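Local coordinates for protein adhesin LabA (Helicobacter pylori, PDB 6GMM) that probably binds glycans carrying the LacdiNAc motif, as a lectin-like outer-membrane adhesin with which the bacterium attaches to gastric mucosa, at residues N92-F98 and S127-A132; Q139-A144 and L162-I166; Q297-L301 and A372-H376. One frame throughout, in Å; residues are numbered along the deposited sequence.

Interaction 1: N92-F98 and S127-A132; sequences NGGVQTF and STENYA
The carbonyl oxygen of N92 lies at the first turn of helix 128-145 and is gripped by two donors. The backbone N of E129 gives it a hydrogen bond of 3.0 Å, coming from above the carbonyl plane, 38° out of it, and OG of S127, the N-cap residue, adds a weak one. The incoming chain thus occupies the helix start with a peptide oxygen. G93 follows directly, its CA 3.8 Å from E129 N.

One residue on, OG1 of T128 donates to G94 O at 2.7 Å, nearly along the C=O axis, and it also has a weak bond to C113 O on the partner strand of the hairpin. With CG2 anti to the backbone N, the methyl of T128 lies against Q96 from CB to CD, and Q96 NE2 is 3.6 Å from T128 CG2. An almost straight bond from Q96 NE2 to a lone pair of G93 O (2.8 Å, 170°) fixes the turn of that amide and ties the loop to the strand it leads into.

F98 completes the contact. CD1 of Y131 lies over one face of its ring, 3.6 Å from F98 CD1, with the planes inclined at 41°, while F98 CE2 rests against CA and CB of A132. This chemistry is consistent with the turn being held by polar bonds at the helix start while F98 packs on Y131 and A132.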
loop_
_atom_site.group_PDB
_atom_site.type_symbol
_atom_site.label_atom_id
_atom_site.label_comp_id
_atom_site.label_asym_id
_atom_site.label_seq_id
_atom_site.Cartn_x
_atom_site.Cartn_y
_atom_site.Cartn_z
ATOM N N ASN A 92 -14.026 11.181 33.647
ATOM C CA ASN A 92 -12.904 10.948 32.743
ATOM C C ASN A 92 -12.252 9.556 32.845
ATOM O O ASN A 92 -11.064 9.406 32.543
ATOM C CB ASN A 92 -11.848 12.072 32.925
ATOM C CG ASN A 92 -12.446 13.454 32.735
ATOM O OD1 ASN A 92 -13.331 13.657 31.907
ATOM N ND2 ASN A 92 -12.037 14.427 33.529
ATOM N N GLY A 93 -13.046 8.541 33.175
ATOM C CA GLY A 93 -12.540 7.173 33.286
ATOM C C GLY A 93 -12.164 6.813 34.716
ATOM O O GLY A 93 -11.804 5.659 34.992
ATOM N N GLY A 94 -12.227 7.802 35.608
ATOM C CA GLY A 94 -11.919 7.629 37.030
ATOM C C GLY A 94 -10.472 7.244 37.266
ATOM O O GLY A 94 -9.578 7.714 36.559
ATOM N N VAL A 95 -10.234 6.385 38.240
ATOM C CA VAL A 95 -8.883 5.921 38.577
ATOM C C VAL A 95 -8.792 4.455 38.167
ATOM O O VAL A 95 -9.573 3.633 38.672
ATOM C CB VAL A 95 -8.522 6.131 40.085
ATOM C CG1 VAL A 95 -7.129 5.587 40.400
ATOM C CG2 VAL A 95 -8.608 7.603 40.479
ATOM N N GLN A 96 -7.836 4.126 37.266
ATOM C CA GLN A 96 -7.612 2.761 36.777
ATOM C C GLN A 96 -6.117 2.390 36.695
ATOM O O GLN A 96 -5.263 3.278 36.607
ATOM C CB GLN A 96 -8.246 2.582 35.409
ATOM C CG GLN A 96 -9.755 2.777 35.321
ATOM C CD GLN A 96 -10.224 2.602 33.909
ATOM O OE1 GLN A 96 -9.791 1.687 33.204
ATOM N NE2 GLN A 96 -11.119 3.476 33.460
ATOM N N THR A 97 -5.821 1.070 36.732
ATOM C CA THR A 97 -4.475 0.473 36.665
ATOM C C THR A 97 -4.383 -0.454 35.429
ATOM O O THR A 97 -5.285 -1.281 35.188
ATOM C CB THR A 97 -4.122 -0.253 38.002
ATOM O OG1 THR A 97 -4.154 0.685 39.083
ATOM C CG2 THR A 97 -2.745 -0.935 37.972
ATOM N N PHE A 98 -3.281 -0.295 34.647
ATOM C CA PHE A 98 -3.044 -1.017 33.415
ATOM C C PHE A 98 -1.717 -1.775 33.470
ATOM O O PHE A 98 -0.662 -1.198 33.746
ATOM C CB PHE A 98 -3.112 -0.041 32.231
ATOM C CG PHE A 98 -4.350 0.846 32.232
ATOM C CD1 PHE A 98 -4.352 2.073 32.899
ATOM C CD2 PHE A 98 -5.508 0.452 31.574
ATOM C CE1 PHE A 98 -5.497 2.887 32.903
ATOM C CE2 PHE A 98 -6.639 1.275 31.560
ATOM C CZ PHE A 98 -6.635 2.478 32.246
ATOM N N SER A 127 -6.328 11.858 30.009
ATOM C CA SER A 127 -7.490 11.272 30.683
ATOM C C SER A 127 -7.296 9.749 30.915
ATOM O O SER A 127 -6.630 9.090 30.121
ATOM C CB SER A 127 -8.694 11.445 29.765
ATOM O OG SER A 127 -9.864 10.938 30.376
ATOM N N THR A 128 -7.935 9.193 31.943
ATOM C CA THR A 128 -7.888 7.754 32.233
ATOM C C THR A 128 -8.602 7.012 31.102
ATOM O O THR A 128 -8.014 6.070 30.570
ATOM C CB THR A 128 -8.489 7.445 33.603
ATOM O OG1 THR A 128 -7.707 8.096 34.613
ATOM C CG2 THR A 128 -8.549 5.946 33.892
ATOM N N GLU A 129 -9.798 7.510 30.657
ATOM C CA GLU A 129 -10.562 6.910 29.553
ATOM C C GLU A 129 -9.745 6.807 28.251
ATOM O O GLU A 129 -9.786 5.762 27.603
ATOM C CB GLU A 129 -11.949 7.570 29.314
ATOM C CG GLU A 129 -12.007 9.048 28.964
ATOM C CD GLU A 129 -13.379 9.710 29.083
ATOM O OE1 GLU A 129 -14.378 9.002 29.354
ATOM O OE2 GLU A 129 -13.447 10.952 28.933
ATOM N N ASN A 130 -8.970 7.863 27.890
ATOM C CA ASN A 130 -8.118 7.830 26.691
ATOM C C ASN A 130 -6.924 6.889 26.895
ATOM O O ASN A 130 -6.448 6.321 25.953
ATOM C CB ASN A 130 -7.646 9.213 26.317
ATOM C CG ASN A 130 -8.739 10.062 25.719
ATOM O OD1 ASN A 130 -9.702 9.573 25.125
ATOM N ND2 ASN A 130 -8.599 11.363 25.838
ATOM N N TYR A 131 -6.438 6.723 28.113
ATOM C CA TYR A 131 -5.337 5.788 28.315
ATOM C C TYR A 131 -5.890 4.386 28.084
ATOM O O TYR A 131 -5.298 3.636 27.308
ATOM C CB TYR A 131 -4.653 5.934 29.693
ATOM C CG TYR A 131 -3.354 5.157 29.739
ATOM C CD1 TYR A 131 -3.353 3.768 29.856
ATOM C CD2 TYR A 131 -2.131 5.795 29.561
ATOM C CE1 TYR A 131 -2.168 3.040 29.821
ATOM C CE2 TYR A 131 -0.939 5.079 29.532
ATOM C CZ TYR A 131 -0.964 3.698 29.645
ATOM O OH TYR A 131 0.194 2.967 29.565
ATOM N N ALA A 132 -7.077 4.089 28.649
ATOM C CA ALA A 132 -7.750 2.800 28.519
ATOM C C ALA A 132 -7.963 2.443 27.047
ATOM O O ALA A 132 -7.675 1.309 26.650
ATOM C CB ALA A 132 -9.082 2.814 29.283
#

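Interaction 2: Q139-A144 and L162-I166; sequences QIIQKA and LKFTI
K143 passes over one face of the F164 ring. Its CB stands above the CD1-CE1 bond, 3.8 Å from F164 CE1. CG sits almost exactly above the centre, 3.4 Å from the F164 centroid and 4° off the ring normal, a CH-pi contact of nearly ideal geometry. A bend at chi2 (-73°) then carries CD and CE on toward the CD2 side, CE coming to 4.0 Å from F164 CD2, before NZ leaves the ring to hydrogen-bond T346 OG1.

The ring belongs to strand 161-165, which pairs with 181-185 in a two-stranded antiparallel hairpin; alternate residues L162 and F164 face helix 128-145, and strand 162-165 crosses the helix segment with 120° between their directions. I140 meets that ring at its edge, where its CG1 is 3.7 Å from F164 CZ. Its other branch, CG2, touches CD2 of L162, also at 3.7 Å. The two methyls of L162 divide their work: CD2 faces I140 and the CB of A144, whereas CD1 lies against K143 O and A144 CA. Just past the end of the strand, CD1 of I166 reaches CB and CG of Q139, both at 4.0 Å, while the amide of Q139 turns away to N135.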
loop_
_atom_site.group_PDB
_atom_site.type_symbol
_atom_site.label_atom_id
_atom_site.label_comp_id
_atom_site.label_asym_id
_atom_site.label_seq_id
_atom_site.Cartn_x
_atom_site.Cartn_y
_atom_site.Cartn_z
ATOM N N GLN A 139 -2.807 -3.502 23.294
ATOM C CA GLN A 139 -2.828 -4.884 23.778
ATOM C C GLN A 139 -3.306 -5.842 22.728
ATOM O O GLN A 139 -2.750 -6.930 22.647
ATOM C CB GLN A 139 -3.604 -5.061 25.103
ATOM C CG GLN A 139 -3.075 -4.276 26.296
ATOM C CD GLN A 139 -1.657 -4.567 26.706
ATOM O OE1 GLN A 139 -1.141 -5.686 26.547
ATOM N NE2 GLN A 139 -1.013 -3.558 27.288
ATOM N N ILE A 140 -4.286 -5.434 21.879
ATOM C CA ILE A 140 -4.783 -6.290 20.782
ATOM C C ILE A 140 -3.683 -6.511 19.747
ATOM O O ILE A 140 -3.488 -7.643 19.292
ATOM C CB ILE A 140 -6.126 -5.803 20.159
ATOM C CG1 ILE A 140 -7.281 -5.957 21.193
ATOM C CG2 ILE A 140 -6.439 -6.600 18.896
ATOM C CD1 ILE A 140 -8.669 -5.202 20.898
ATOM N N ILE A 141 -2.973 -5.426 19.369
ATOM C CA ILE A 141 -1.861 -5.491 18.427
ATOM C C ILE A 141 -0.800 -6.448 18.946
ATOM O O ILE A 141 -0.400 -7.351 18.220
ATOM C CB ILE A 141 -1.270 -4.092 18.106
ATOM C CG1 ILE A 141 -2.324 -3.221 17.374
ATOM C CG2 ILE A 141 0.019 -4.240 17.259
ATOM C CD1 ILE A 141 -1.974 -1.776 17.176
ATOM N N GLN A 142 -0.370 -6.268 20.209
ATOM C CA GLN A 142 0.649 -7.109 20.826
ATOM C C GLN A 142 0.234 -8.575 20.887
ATOM O O GLN A 142 1.043 -9.420 20.515
ATOM C CB GLN A 142 1.068 -6.559 22.203
ATOM C CG GLN A 142 2.065 -5.409 22.072
ATOM C CD GLN A 142 3.465 -5.811 21.621
ATOM O OE1 GLN A 142 3.768 -6.949 21.236
ATOM N NE2 GLN A 142 4.364 -4.869 21.675
ATOM N N LYS A 143 -1.037 -8.889 21.288
ATOM C CA LYS A 143 -1.511 -10.293 21.322
ATOM C C LYS A 143 -1.644 -10.881 19.925
ATOM O O LYS A 143 -1.403 -12.074 19.741
ATOM C CB LYS A 143 -2.815 -10.475 22.129
ATOM C CG LYS A 143 -2.749 -9.984 23.588
ATOM C CD LYS A 143 -1.933 -10.877 24.534
ATOM C CE LYS A 143 -1.841 -10.321 25.945
ATOM N NZ LYS A 143 -1.024 -9.072 26.030
ATOM N N ALA A 144 -1.998 -10.055 18.927
ATOM C CA ALA A 144 -2.127 -10.563 17.556
ATOM C C ALA A 144 -0.796 -11.015 16.971
ATOM O O ALA A 144 -0.775 -11.960 16.167
ATOM C CB ALA A 144 -2.742 -9.518 16.671
ATOM N N LEU A 162 -9.103 -14.094 17.799
ATOM C CA LEU A 162 -8.174 -13.573 18.790
ATOM C C LEU A 162 -8.963 -13.433 20.103
ATOM O O LEU A 162 -9.957 -12.695 20.157
ATOM C CB LEU A 162 -7.558 -12.228 18.358
ATOM C CG LEU A 162 -6.399 -11.719 19.228
ATOM C CD1 LEU A 162 -5.135 -12.570 19.052
ATOM C CD2 LEU A 162 -6.089 -10.281 18.917
ATOM N N LYS A 163 -8.563 -14.200 21.132
ATOM C CA LYS A 163 -9.263 -14.214 22.420
ATOM C C LYS A 163 -8.316 -14.197 23.631
ATOM O O LYS A 163 -7.531 -15.130 23.826
ATOM C CB LYS A 163 -10.236 -15.407 22.484
ATOM C CG LYS A 163 -11.347 -15.252 23.512
ATOM C CD LYS A 163 -12.285 -16.458 23.533
ATOM C CE LYS A 163 -11.779 -17.621 24.358
ATOM N NZ LYS A 163 -12.711 -18.780 24.305
ATOM N N PHE A 164 -8.417 -13.141 24.451
ATOM C CA PHE A 164 -7.601 -12.945 25.654
ATOM C C PHE A 164 -8.283 -11.982 26.622
ATOM O O PHE A 164 -9.094 -11.152 26.211
ATOM C CB PHE A 164 -6.178 -12.441 25.310
ATOM C CG PHE A 164 -6.139 -11.046 24.723
ATOM C CD1 PHE A 164 -6.420 -10.830 23.381
ATOM C CD2 PHE A 164 -5.825 -9.947 25.516
ATOM C CE1 PHE A 164 -6.418 -9.538 22.852
ATOM C CE2 PHE A 164 -5.812 -8.655 24.979
ATOM C CZ PHE A 164 -6.097 -8.461 23.650
ATOM N N THR A 165 -7.890 -12.059 27.895
ATOM C CA THR A 165 -8.366 -11.201 28.984
ATOM C C THR A 165 -7.338 -10.104 29.245
ATOM O O THR A 165 -6.138 -10.380 29.363
ATOM C CB THR A 165 -8.639 -12.047 30.230
ATOM O OG1 THR A 165 -9.654 -12.997 29.922
ATOM C CG2 THR A 165 -9.082 -11.219 31.430
ATOM N N ILE A 166 -7.816 -8.858 29.294
ATOM C CA ILE A 166 -7.025 -7.678 29.625
ATOM C C ILE A 166 -7.053 -7.551 31.170
ATOM O O ILE A 166 -8.080 -7.894 31.765
ATOM C CB ILE A 166 -7.637 -6.447 28.900
ATOM C CG1 ILE A 166 -6.567 -5.439 28.506
ATOM C CG2 ILE A 166 -8.784 -5.780 29.680
ATOM C CD1 ILE A 166 -6.917 -4.665 27.290
#

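Interaction 3: Q297-L301 and A372-H376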
loop_
_atom_site.group_PDB
_atom_site.type_symbol
_atom_site.label_atom_id
_atom_site.label_comp_id
_atom_site.label_asym_id
_atom_site.label_seq_id
_atom_site.Cartn_x
_atom_site.Cartn_y
_atom_site.Cartn_z
ATOM N N GLN A 297 -4.489 -6.118 -7.947
ATOM C CA GLN A 297 -3.080 -6.450 -7.695
ATOM C C GLN A 297 -2.175 -5.245 -7.929
ATOM O O GLN A 297 -1.238 -5.037 -7.172
ATOM C CB GLN A 297 -2.623 -7.618 -8.592
ATOM C CG GLN A 297 -3.308 -8.932 -8.221
ATOM C CD GLN A 297 -2.622 -10.123 -8.809
ATOM O OE1 GLN A 297 -1.395 -10.167 -8.930
ATOM N NE2 GLN A 297 -3.400 -11.145 -9.116
ATOM N N ALA A 298 -2.461 -4.444 -8.957
ATOM C CA ALA A 298 -1.657 -3.258 -9.231
ATOM C C ALA A 298 -1.844 -2.212 -8.152
ATOM O O ALA A 298 -0.857 -1.539 -7.819
ATOM C CB ALA A 298 -1.977 -2.685 -10.600
ATOM N N GLU A 299 -3.092 -2.083 -7.587
ATOM C CA GLU A 299 -3.404 -1.125 -6.495
ATOM C C GLU A 299 -2.659 -1.472 -5.237
ATOM O O GLU A 299 -1.991 -0.611 -4.676
ATOM C CB GLU A 299 -4.905 -1.026 -6.186
ATOM C CG GLU A 299 -5.523 0.315 -6.535
ATOM C CD GLU A 299 -5.034 1.515 -5.746
ATOM O OE1 GLU A 299 -3.946 2.042 -6.073
ATOM O OE2 GLU A 299 -5.791 1.991 -4.871
ATOM N N ILE A 300 -2.741 -2.751 -4.813
ATOM C CA ILE A 300 -2.008 -3.299 -3.669
ATOM C C ILE A 300 -0.546 -2.865 -3.757
ATOM O O ILE A 300 -0.015 -2.312 -2.801
ATOM C CB ILE A 300 -2.145 -4.827 -3.628
ATOM C CG1 ILE A 300 -3.597 -5.219 -3.288
ATOM C CG2 ILE A 300 -1.116 -5.444 -2.680
ATOM C CD1 ILE A 300 -3.904 -6.636 -3.380
ATOM N N LEU A 301 0.071 -3.045 -4.910
ATOM C CA LEU A 301 1.453 -2.634 -5.136
ATOM C C LEU A 301 1.653 -1.113 -4.985
ATOM O O LEU A 301 2.610 -0.678 -4.319
ATOM C CB LEU A 301 1.933 -3.154 -6.503
ATOM C CG LEU A 301 2.067 -4.689 -6.554
ATOM C CD1 LEU A 301 2.544 -5.181 -7.926
ATOM C CD2 LEU A 301 2.943 -5.216 -5.402
ATOM N N ALA A 372 5.219 -7.682 -11.159
ATOM C CA ALA A 372 4.547 -6.390 -11.295
ATOM C C ALA A 372 4.336 -6.042 -12.747
ATOM O O ALA A 372 3.246 -5.598 -13.094
ATOM C CB ALA A 372 5.325 -5.297 -10.583
ATOM N N GLU A 373 5.360 -6.268 -13.600
ATOM C CA GLU A 373 5.298 -6.024 -15.042
ATOM C C GLU A 373 4.210 -6.912 -15.680
ATOM O O GLU A 373 3.379 -6.393 -16.419
ATOM C CB GLU A 373 6.668 -6.301 -15.698
ATOM N N ARG A 374 4.177 -8.224 -15.336
ATOM C CA ARG A 374 3.189 -9.188 -15.844
ATOM C C ARG A 374 1.757 -8.794 -15.454
ATOM O O ARG A 374 0.827 -9.071 -16.189
ATOM C CB ARG A 374 3.513 -10.593 -15.329
ATOM C CG ARG A 374 4.855 -11.125 -15.855
ATOM C CD ARG A 374 5.180 -12.484 -15.272
ATOM N NE ARG A 374 6.569 -12.887 -15.496
ATOM C CZ ARG A 374 7.371 -13.351 -14.540
ATOM N NH1 ARG A 374 8.619 -13.699 -14.822
ATOM N NH2 ARG A 374 6.931 -13.467 -13.290
ATOM N N ILE A 375 1.589 -8.132 -14.300
ATOM C CA ILE A 375 0.289 -7.650 -13.796
ATOM C C ILE A 375 -0.232 -6.546 -14.721
ATOM O O ILE A 375 -1.394 -6.585 -15.132
ATOM C CB ILE A 375 0.402 -7.196 -12.293
ATOM C CG1 ILE A 375 0.469 -8.413 -11.350
ATOM C CG2 ILE A 375 -0.719 -6.207 -11.874
ATOM C CD1 ILE A 375 0.944 -8.096 -9.911
ATOM N N HIS A 376 0.633 -5.571 -15.056
ATOM C CA HIS A 376 0.247 -4.466 -15.925
ATOM C C HIS A 376 -0.134 -5.014 -17.291
ATOM O O HIS A 376 -1.233 -4.730 -17.796
ATOM C CB HIS A 376 1.364 -3.404 -15.972
ATOM C CG HIS A 376 1.727 -2.893 -14.597
ATOM N ND1 HIS A 376 0.755 -2.468 -13.702
ATOM C CD2 HIS A 376 2.941 -2.758 -14.010
ATOM C CE1 HIS A 376 1.407 -2.094 -12.606
ATOM N NE2 HIS A 376 2.718 -2.268 -12.735
#
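Apolar contacts carry most of the meeting between helices 287-311 and 369-386, and I375 makes most of them. Its CG2 branch, anti to the backbone N while CG1 takes the position beside it (chi1 -76°), lies 4.0 Å from the CB of A298. The CD1 end extends further, coming tip to tip with CD1 of L301 at 3.9 Å, and it also meets CB of Q297 at 3.8 Å. The same L301 methyl touches CB of A372, one turn before I375, at 3.8 Å. L301 and I375 also share F368, from the loop before helix 369-386, as a neighbour.

Contacts between a polar and an apolar group make up the second class. CG2 of I375 approaches the backbone N of A298 at 3.8 Å. Q297 crosses I375 at about a right angle, its OE1 3.3 Å from I375 CD1. The amide is nevertheless engaged at both ends: by helix 32-50, where OE1 accepts from S45 and NE2 donates to L42 O, and by N293 of its own helix. At the outer margin CE1 of H376 approaches CB of A298 at 4.0 Å.

No hydrogen bond joins the two segments, whose local axes are inclined at 137° and pass 10.1 Å apart. The chemistry implies cohesion through methyl packing and small alanine side chains, with the amide of Q297, though against I375, satisfied by S45, L42 and N293.

Interactions 1 and 2 illustrate one helix serving two hairpins: both draw on helix 128-145, the first at its N-terminal turn and the second towards its C-terminal end. Their centres are 19 Å apart and their nearest atoms about 6 Å, so they do not touch, and the shared helix probably helps to set the spacing between hairpins 96-98/111-113 and 161-165/181-185. Interaction 3 belongs to another part of the elongated, largely helical chain, with its centre 45 Å from that of interaction 1 and 34 Å from that of interaction 2. Its centre lies about 12 Å from the chain's centre, against 34 and 25 Å for the others, and it joins helix to helix.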